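Local coordinates for glucose-6-phosphate 1-dehydrogenase (Mycobacterium avium, PDB 4LGV), which probably catalyses the NADP-dependent oxidation of glucose 6-phosphate to 6-phosphogluconolactone, the entry step of the pentose phosphate pathway, at residues Ser223-Thr228 / Thr348-Phe353; Ala320-Ile325 / Pro334-Ala339. All coordinates share one frame; numbering follows the deposited sequence.

Contact 1 (Ser223-Thr228 / Thr348-Phe353); sequences SEIHIT and TEVRMF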
loop_
_atom_site.group_PDB
_atom_site.type_symbol
_atom_site.label_atom_id
_atom_site.label_comp_id
_atom_site.label_asym_id
_atom_site.label_seq_id
_atom_site.Cartn_x
_atom_site.Cartn_y
_atom_site.Cartn_z
ATOM N N SER A 223 -3.438 7.424 -12.436
ATOM C CA SER A 223 -3.932 6.693 -13.630
ATOM C C SER A 223 -3.342 7.168 -14.936
ATOM O O SER A 223 -3.193 6.383 -15.846
ATOM C CB SER A 223 -5.445 6.726 -13.782
ATOM O OG SER A 223 -5.836 8.054 -14.039
ATOM N N GLU A 224 -2.931 8.408 -14.993
ATOM C CA GLU A 224 -2.542 9.006 -16.238
ATOM C C GLU A 224 -1.762 10.291 -15.992
ATOM O O GLU A 224 -2.056 11.011 -15.038
ATOM C CB GLU A 224 -3.820 9.329 -17.024
ATOM C CG GLU A 224 -3.636 9.847 -18.417
ATOM C CD GLU A 224 -4.916 9.665 -19.243
ATOM O OE1 GLU A 224 -5.197 10.493 -20.172
ATOM O OE2 GLU A 224 -5.652 8.719 -18.952
ATOM N N ILE A 225 -0.863 10.621 -16.913
ATOM C CA ILE A 225 -0.094 11.851 -16.849
ATOM C C ILE A 225 -0.196 12.634 -18.152
ATOM O O ILE A 225 -0.080 12.045 -19.218
ATOM C CB ILE A 225 1.387 11.532 -16.568
ATOM C CG1 ILE A 225 1.515 10.813 -15.219
ATOM C CG2 ILE A 225 2.186 12.811 -16.514
ATOM C CD1 ILE A 225 2.877 10.361 -14.826
ATOM N N HIS A 226 -0.411 13.954 -18.063
ATOM C CA HIS A 226 -0.403 14.842 -19.241
ATOM C C HIS A 226 0.649 15.922 -19.045
ATOM O O HIS A 226 0.672 16.600 -18.012
ATOM C CB HIS A 226 -1.702 15.573 -19.448
ATOM C CG HIS A 226 -2.836 14.710 -19.865
ATOM N ND1 HIS A 226 -4.094 15.219 -20.102
ATOM C CD2 HIS A 226 -2.933 13.371 -20.020
ATOM C CE1 HIS A 226 -4.908 14.235 -20.451
ATOM N NE2 HIS A 226 -4.232 13.100 -20.385
ATOM N N ILE A 227 1.532 16.045 -20.013
ATOM C CA ILE A 227 2.544 17.083 -20.006
ATOM C C ILE A 227 2.248 18.081 -21.121
ATOM O O ILE A 227 2.106 17.698 -22.284
ATOM C CB ILE A 227 3.926 16.474 -20.211
ATOM C CG1 ILE A 227 4.267 15.645 -18.970
ATOM C CG2 ILE A 227 4.933 17.574 -20.441
ATOM C CD1 ILE A 227 5.599 14.909 -19.043
ATOM N N THR A 228 2.081 19.331 -20.755
ATOM C CA THR A 228 1.753 20.383 -21.712
ATOM C C THR A 228 2.835 21.424 -21.682
ATOM O O THR A 228 3.151 21.968 -20.623
ATOM C CB THR A 228 0.424 21.060 -21.360
ATOM O OG1 THR A 228 -0.654 20.125 -21.477
ATOM C CG2 THR A 228 0.161 22.236 -22.294
ATOM N N THR A 348 4.027 25.620 -18.941
ATOM C CA THR A 348 4.490 24.232 -18.958
ATOM C C THR A 348 3.976 23.570 -17.716
ATOM O O THR A 348 4.232 24.043 -16.593
ATOM C CB THR A 348 6.018 24.133 -18.991
ATOM O OG1 THR A 348 6.480 24.773 -20.187
ATOM C CG2 THR A 348 6.470 22.705 -19.022
ATOM N N GLU A 349 3.259 22.478 -17.909
ATOM C CA GLU A 349 2.518 21.828 -16.837
ATOM C C GLU A 349 2.676 20.307 -16.914
ATOM O O GLU A 349 2.773 19.730 -17.984
ATOM C CB GLU A 349 1.021 22.192 -17.025
ATOM C CG GLU A 349 0.021 21.360 -16.269
ATOM C CD GLU A 349 -1.415 21.722 -16.562
ATOM O OE1 GLU A 349 -2.086 20.995 -17.367
ATOM O OE2 GLU A 349 -1.886 22.699 -15.966
ATOM N N VAL A 350 2.753 19.691 -15.747
ATOM C CA VAL A 350 2.700 18.249 -15.619
ATOM C C VAL A 350 1.444 17.977 -14.788
ATOM O O VAL A 350 1.351 18.397 -13.643
ATOM C CB VAL A 350 3.921 17.682 -14.911
ATOM C CG1 VAL A 350 3.832 16.143 -14.791
ATOM C CG2 VAL A 350 5.189 18.036 -15.655
ATOM N N ARG A 351 0.470 17.296 -15.383
ATOM C CA ARG A 351 -0.817 17.102 -14.722
ATOM C C ARG A 351 -0.986 15.624 -14.480
ATOM O O ARG A 351 -1.009 14.840 -15.400
ATOM C CB ARG A 351 -1.971 17.622 -15.600
ATOM C CG ARG A 351 -3.361 17.454 -14.992
ATOM C CD ARG A 351 -4.383 18.171 -15.826
ATOM N NE ARG A 351 -4.193 19.609 -15.753
ATOM C CZ ARG A 351 -4.855 20.425 -14.964
ATOM N NH1 ARG A 351 -5.778 19.953 -14.164
ATOM N NH2 ARG A 351 -4.565 21.722 -14.977
ATOM N N MET A 352 -1.099 15.240 -13.217
ATOM C CA MET A 352 -1.212 13.833 -12.870
ATOM C C MET A 352 -2.628 13.537 -12.377
ATOM O O MET A 352 -3.080 14.154 -11.411
ATOM C CB MET A 352 -0.183 13.509 -11.822
ATOM C CG MET A 352 1.224 13.846 -12.264
ATOM S SD MET A 352 2.329 13.662 -10.872
ATOM C CE MET A 352 2.741 11.994 -11.270
ATOM N N PHE A 353 -3.334 12.639 -13.077
ATOM C CA PHE A 353 -4.688 12.259 -12.739
ATOM C C PHE A 353 -4.665 11.098 -11.795
ATOM O O PHE A 353 -3.982 10.074 -12.085
ATOM C CB PHE A 353 -5.445 11.802 -13.990
ATOM C CG PHE A 353 -5.700 12.897 -14.986
ATOM C CD1 PHE A 353 -4.766 13.199 -15.942
ATOM C CD2 PHE A 353 -6.847 13.639 -14.936
ATOM C CE1 PHE A 353 -4.999 14.183 -16.897
ATOM C CE2 PHE A 353 -7.095 14.646 -15.860
ATOM C CZ PHE A 353 -6.165 14.922 -16.850
HETATM O O HOH W 1 -0.900 19.009 -18.951
#
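His226 and Phe353 meet in a T-shaped stack between two neighbouring antiparallel strands, and their rings mark the tight part of this interface. CE1 of Phe353 stands over the centre of the imidazole, 3.5 Å from ND1 of His226, with the ring planes at 66°. With CG anti to its own carbonyl carbon (chi1 -67°), the phenyl of Phe353 leans past its bridge partner Glu224 to the imidazole of His226, diagonally across the pair. A second contact fixes the imidazole's rotation: NE2 of His226 donates to OE1 of Glu224 at 2.8 Å, meeting the anti side of the carboxylate. Trp477 and His475 also pack against this pair of rings.

Farther along the same face the packing gives way to a looser, polar part that is still buried and holds a bridging water. Arg351 turns its end away from the partner strand and grips Glu349 side-on, NE to OE1 and NH2 to OE2, both at 3.0 Å, approaching from above the carboxylate plane; Gln373 takes NH1. The water joins Thr228 OG1 to Glu349 OE1 at 2.8 Å each, while Arg338 and Trp481 bind Thr228 and Glu349 directly. On the other face, Ile225, Ile227, Val350 and Met352 lie side by side with looser apolar contacts, such as Ile225 CD1 to Met352 CE at 3.9 Å, and helix 246-264 packs on Ile227, Val350 and Met352.

Paired backbone bonds hold the strands together until Ser223 and Glu224 both face Phe353, a classic beta bulge at one end of an antiparallel strand pair in the large mixed sheet of the glucose-6-phosphate dehydrogenase C-terminal domain.

Contact 2 (Ala320-Ile325 / Pro334-Ala339); sequences ALRTEI and PIFLRA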
loop_
_atom_site.group_PDB
_atom_site.type_symbol
_atom_site.label_atom_id
_atom_site.label_comp_id
_atom_site.label_asym_id
_atom_site.label_seq_id
_atom_site.Cartn_x
_atom_site.Cartn_y
_atom_site.Cartn_z
ATOM N N ALA A 320 2.016 16.239 -30.413
ATOM C CA ALA A 320 1.357 15.569 -29.336
ATOM C C ALA A 320 1.651 14.091 -29.484
ATOM O O ALA A 320 1.653 13.579 -30.600
ATOM C CB ALA A 320 -0.117 15.812 -29.377
ATOM N N LEU A 321 1.951 13.422 -28.367
ATOM C CA LEU A 321 2.405 12.041 -28.420
ATOM C C LEU A 321 2.041 11.248 -27.167
ATOM O O LEU A 321 1.668 11.804 -26.143
ATOM C CB LEU A 321 3.898 11.987 -28.661
ATOM C CG LEU A 321 4.806 12.553 -27.566
ATOM C CD1 LEU A 321 5.098 11.546 -26.427
ATOM C CD2 LEU A 321 6.115 13.030 -28.166
ATOM N N ARG A 322 2.127 9.936 -27.288
ATOM C CA ARG A 322 1.876 9.043 -26.194
ATOM C C ARG A 322 3.132 8.245 -25.924
ATOM O O ARG A 322 3.714 7.713 -26.837
ATOM C CB ARG A 322 0.716 8.078 -26.513
ATOM C CG ARG A 322 0.404 7.067 -25.402
ATOM C CD ARG A 322 -0.798 6.203 -25.808
ATOM N NE ARG A 322 -1.208 5.283 -24.747
ATOM C CZ ARG A 322 -2.432 4.740 -24.608
ATOM N NH1 ARG A 322 -3.428 5.007 -25.454
ATOM N NH2 ARG A 322 -2.671 3.902 -23.604
ATOM N N THR A 323 3.474 8.110 -24.655
ATOM C CA THR A 323 4.573 7.257 -24.240
ATOM C C THR A 323 4.233 6.590 -22.891
ATOM O O THR A 323 3.075 6.599 -22.433
ATOM C CB THR A 323 5.874 8.081 -24.143
ATOM O OG1 THR A 323 6.953 7.221 -23.815
ATOM C CG2 THR A 323 5.757 9.151 -23.086
ATOM N N GLU A 324 5.216 5.937 -22.305
ATOM C CA GLU A 324 5.005 5.198 -21.078
ATOM C C GLU A 324 6.352 4.895 -20.428
ATOM O O GLU A 324 7.395 4.943 -21.084
ATOM C CB GLU A 324 4.245 3.875 -21.336
ATOM C CG GLU A 324 5.033 2.894 -22.154
ATOM C CD GLU A 324 4.411 1.514 -22.362
ATOM O OE1 GLU A 324 4.056 0.804 -21.390
ATOM O OE2 GLU A 324 4.357 1.130 -23.526
ATOM N N ILE A 325 6.305 4.560 -19.152
ATOM C CA ILE A 325 7.494 4.118 -18.394
ATOM C C ILE A 325 7.164 2.741 -17.799
ATOM O O ILE A 325 6.322 2.623 -16.905
ATOM C CB ILE A 325 7.825 5.109 -17.285
ATOM C CG1 ILE A 325 8.142 6.468 -17.878
ATOM C CG2 ILE A 325 9.005 4.642 -16.464
ATOM C CD1 ILE A 325 8.182 7.576 -16.840
ATOM N N PRO A 334 -0.579 5.646 -18.934
ATOM C CA PRO A 334 -0.283 6.361 -20.124
ATOM C C PRO A 334 0.214 7.772 -19.848
ATOM O O PRO A 334 -0.335 8.462 -18.993
ATOM C CB PRO A 334 -1.657 6.429 -20.867
ATOM C CG PRO A 334 -2.580 5.504 -20.116
ATOM C CD PRO A 334 -2.021 5.473 -18.730
ATOM N N ILE A 335 1.229 8.182 -20.601
ATOM C CA ILE A 335 1.796 9.493 -20.499
ATOM C C ILE A 335 1.598 10.224 -21.834
ATOM O O ILE A 335 2.096 9.791 -22.859
ATOM C CB ILE A 335 3.285 9.370 -20.146
ATOM C CG1 ILE A 335 3.439 8.581 -18.844
ATOM C CG2 ILE A 335 3.922 10.739 -20.051
ATOM C CD1 ILE A 335 4.859 8.206 -18.470
ATOM N N PHE A 336 0.835 11.308 -21.810
ATOM C CA PHE A 336 0.584 12.094 -22.989
ATOM C C PHE A 336 1.346 13.410 -22.882
ATOM O O PHE A 336 1.377 14.056 -21.834
ATOM C CB PHE A 336 -0.929 12.363 -23.169
ATOM C CG PHE A 336 -1.740 11.121 -23.466
ATOM C CD1 PHE A 336 -1.782 10.608 -24.736
ATOM C CD2 PHE A 336 -2.433 10.497 -22.488
ATOM C CE1 PHE A 336 -2.497 9.449 -25.026
ATOM C CE2 PHE A 336 -3.173 9.363 -22.749
ATOM C CZ PHE A 336 -3.217 8.836 -24.031
ATOM N N LEU A 337 1.903 13.819 -24.007
ATOM C CA LEU A 337 2.703 15.006 -24.067
ATOM C C LEU A 337 2.293 15.859 -25.270
ATOM O O LEU A 337 2.057 15.318 -26.339
ATOM C CB LEU A 337 4.125 14.576 -24.176
ATOM C CG LEU A 337 5.159 15.656 -24.183
ATOM C CD1 LEU A 337 6.446 15.052 -23.625
ATOM C CD2 LEU A 337 5.339 16.204 -25.593
ATOM N N ARG A 338 2.169 17.175 -25.058
ATOM C CA ARG A 338 1.908 18.106 -26.129
ATOM C C ARG A 338 2.754 19.335 -25.938
ATOM O O ARG A 338 2.942 19.831 -24.812
ATOM C CB ARG A 338 0.443 18.479 -26.229
ATOM C CG ARG A 338 -0.102 19.235 -25.052
ATOM C CD ARG A 338 -1.579 19.556 -25.232
ATOM N NE ARG A 338 -2.122 20.111 -23.989
ATOM C CZ ARG A 338 -3.321 20.645 -23.860
ATOM N NH1 ARG A 338 -4.132 20.704 -24.901
ATOM N NH2 ARG A 338 -3.716 21.145 -22.692
ATOM N N ALA A 339 3.343 19.776 -27.042
ATOM C CA ALA A 339 4.195 20.963 -27.051
ATOM C C ALA A 339 3.999 21.716 -28.363
ATOM O O ALA A 339 3.902 21.109 -29.420
ATOM C CB ALA A 339 5.630 20.563 -26.889
#
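Leu321 and Leu337 face each other as a hydrogen-bonded pair, each backbone N-H answered by the other's carbonyl: Leu321 N to Leu337 O at 2.8 Å and Leu337 N to Leu321 O at 2.9 Å. Two residues on, Thr323 and Ile335 repeat the exchange less evenly. Thr323 N gives a straight bond to Ile335 O (170° at the hydrogen), whereas Ile335 N reaches Thr323 O at 3.0 Å from above the carbonyl plane. Several of these oxygens carry a second, weaker load, for CA of Ala320 approaches Leu337 O at 3.1 Å and CA of Phe336 approaches Leu321 O.

This is the antiparallel ladder of a beta hairpin, with strand 318-323 returning through a loop into strand 335-340. The backbone groups of Phe336 that face away from Arg322 are not wasted: they bond to Ile225 and Ile227 of the next strand, and Ala320 likewise bonds to Val296 on the other flank.

On one face the arginines play different roles. Arg322 stretches out fully, CG anti to the backbone N (chi1 179°), and runs alongside Phe336, its CD 3.7 Å from CE1 of Phe336, while CZ of Phe336 lies over one face of the guanidinium and the two planes are 58° apart. Arg338 instead leads away from the hairpin and is bound by Thr228 OG1 through NE, with a weak bond from NH2 to Gln478 O. On the face with Leu321 and Leu337, CG2 of Thr323 packs on CB of Ile335 at 3.8 Å; beyond the strand, CD1 of Ile325 in the loop meets CD1 of Ile335 at the same distance.

Contacts 1 and 2 sit side by side in one mixed sheet of the C-terminal domain, their centres about 9 Å apart. Across that sheet the strands run 347-354, 222-230, 335-340 and 318-323, so the two contacts meet at the parallel junction of 222-230 with 335-340, where Ile227 N probably bonds to Phe336 O and Ile227 O to Arg338 N. In sequence the order differs: 222-230 comes first, the hairpin of contact 2 follows, and 347-354 comes directly after it to close contact 1. Helix 246-264 packs on both contacts. A strand from early in the domain is thus inserted between two later, consecutive ones, tying distant parts of the chain into one continuous sheet.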